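Local coordinates for protein Alpha/beta hydrolase (Legionella pneumophila subsp. pneumophila str. Philadelphia 1, PDB 4EZI) that is of unconfirmed function but has the alpha/beta-hydrolase fold and is probably a serine hydrolase, possibly with lipase activity on triacylglycerols, at residues 131-137 and 170-174. Residues are numbered along the deposited sequence; the frame is centred on the assembly and turned at random.
Sequences YVQAETL and EGGFS
Tyr131 turns the CD1-CE1 side of its ring to the carboxylate of Glu170, the two planes 76° apart, with CD1 3.3 Å from Glu170 OE2. Its hydroxyl goes on to Thr83, while Tyr224 of helix 218-233 stacks on the ring. Val132, whose backbone lies in the left-handed helical region, gives its N-H to Glu170 in a bond of 3.2 Å between Val132 N and Glu170 OE2, nearly straight (169°) but reaching the oxygen from above the carboxylate plane. His129 NE2 also bonds to Glu170 OE2, so two groups from the loop before helix 134-154 grip one oxygen of the buried Glu170. The two methyls of Val132 divide their work: CG2 sits over the Tyr131 ring and 4.1 Å from Glu170 CG, whereas CG1, anti to the backbone N, is centred over a face of Phe173 in a CH-pi contact, 3.6 Å from the ring centroid. Glu170 directly follows Ser169, the probable nucleophile on a GxSxG elbow, and opens helix 170-185; the contact thus joins the elbow helix of the alpha/beta-hydrolase fold to the start of helix 134-154. Gln133 occupies the N-cap position of the latter. Ala134 borders the Phe173 ring, CB 3.9 Å from Phe173 CZ, and its N-H bonds to Asn298. One helical turn on, Leu137 points at the second helix and places CD1 at the edge of the Phe173 ring, 3.8 Å from Phe173 CD1. Leu137 CD1 and CD2 both pack against Ser174 OG, each 3.5 Å from it, and Ser174 OG is hydrogen-bonded with Tyr118 OH.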
# COMPACT_ATOMS: atom_id res chain seq x y z
N TYR A 131 0.23 -2.10 -11.06
CA TYR A 131 -0.01 -2.89 -9.85
C TYR A 131 1.27 -3.55 -9.36
O TYR A 131 1.94 -4.30 -10.09
CB TYR A 131 -1.08 -3.92 -10.17
CG TYR A 131 -1.47 -4.81 -9.02
CD1 TYR A 131 -1.85 -4.29 -7.78
CD2 TYR A 131 -1.46 -6.17 -9.15
CE1 TYR A 131 -2.24 -5.11 -6.73
CE2 TYR A 131 -1.86 -7.01 -8.13
CZ TYR A 131 -2.23 -6.48 -6.92
OH TYR A 131 -2.60 -7.35 -5.93
N VAL A 132 1.64 -3.29 -8.12
CA VAL A 132 2.89 -3.84 -7.55
C VAL A 132 4.07 -3.52 -8.48
O VAL A 132 4.96 -4.35 -8.65
CB VAL A 132 2.80 -5.36 -7.17
CG1 VAL A 132 3.83 -5.66 -6.06
CG2 VAL A 132 1.40 -5.74 -6.72
N GLN A 133 4.09 -2.29 -8.99
CA GLN A 133 5.21 -1.74 -9.76
C GLN A 133 5.95 -0.75 -8.88
O GLN A 133 5.44 0.33 -8.55
CB GLN A 133 4.73 -1.14 -11.08
CG GLN A 133 4.17 -2.21 -12.04
CD GLN A 133 3.70 -1.68 -13.38
OE1 GLN A 133 4.22 -0.67 -13.88
NE2 GLN A 133 2.71 -2.33 -13.98
N ALA A 134 7.15 -1.16 -8.45
CA ALA A 134 7.88 -0.45 -7.43
C ALA A 134 8.14 1.01 -7.78
O ALA A 134 7.98 1.89 -6.94
CB ALA A 134 9.22 -1.14 -7.16
N GLU A 135 8.56 1.29 -9.01
CA GLU A 135 9.01 2.64 -9.33
C GLU A 135 7.94 3.68 -9.07
O GLU A 135 8.20 4.72 -8.46
CB GLU A 135 9.44 2.68 -10.78
CG GLU A 135 9.87 4.05 -11.31
CD GLU A 135 10.99 4.71 -10.56
OE1 GLU A 135 11.94 3.99 -10.13
OE2 GLU A 135 10.96 5.97 -10.41
N THR A 136 6.73 3.44 -9.59
CA THR A 136 5.65 4.39 -9.48
C THR A 136 4.88 4.28 -8.17
O THR A 136 4.33 5.28 -7.73
CB THR A 136 4.71 4.39 -10.69
OG1 THR A 136 4.21 3.07 -10.91
CG2 THR A 136 5.38 4.94 -11.95
N LEU A 137 4.81 3.12 -7.54
CA LEU A 137 4.23 3.09 -6.19
C LEU A 137 5.07 3.99 -5.27
O LEU A 137 4.54 4.77 -4.49
CB LEU A 137 4.14 1.68 -5.65
CG LEU A 137 3.02 0.81 -6.24
CD1 LEU A 137 3.14 -0.64 -5.77
CD2 LEU A 137 1.62 1.37 -5.94
N GLU A 170 -0.58 -4.91 -0.92
CA GLU A 170 0.12 -4.11 -1.94
C GLU A 170 0.77 -2.89 -1.28
O GLU A 170 1.87 -2.48 -1.65
CB GLU A 170 -0.82 -3.63 -3.05
CG GLU A 170 -0.08 -2.86 -4.13
CD GLU A 170 -0.95 -2.19 -5.16
OE1 GLU A 170 -2.17 -2.09 -4.98
OE2 GLU A 170 -0.36 -1.76 -6.20
N GLY A 171 0.06 -2.29 -0.33
CA GLY A 171 0.56 -1.12 0.37
C GLY A 171 1.71 -1.35 1.31
O GLY A 171 2.44 -0.40 1.61
N GLY A 172 1.87 -2.59 1.76
CA GLY A 172 3.10 -2.93 2.49
C GLY A 172 4.30 -2.85 1.57
O GLY A 172 5.35 -2.35 1.94
N PHE A 173 4.13 -3.38 0.36
CA PHE A 173 5.15 -3.23 -0.68
C PHE A 173 5.38 -1.75 -1.02
O PHE A 173 6.52 -1.30 -1.07
CB PHE A 173 4.72 -4.07 -1.89
CG PHE A 173 5.65 -4.02 -3.07
CD1 PHE A 173 5.53 -3.06 -4.06
CD2 PHE A 173 6.62 -4.99 -3.23
CE1 PHE A 173 6.36 -3.06 -5.16
CE2 PHE A 173 7.43 -5.00 -4.34
CZ PHE A 173 7.33 -4.03 -5.29
N SER A 174 4.32 -0.99 -1.22
CA SER A 174 4.47 0.44 -1.50
C SER A 174 5.25 1.13 -0.40
O SER A 174 6.07 2.01 -0.67
CB SER A 174 3.10 1.08 -1.59
OG SER A 174 2.31 0.49 -2.59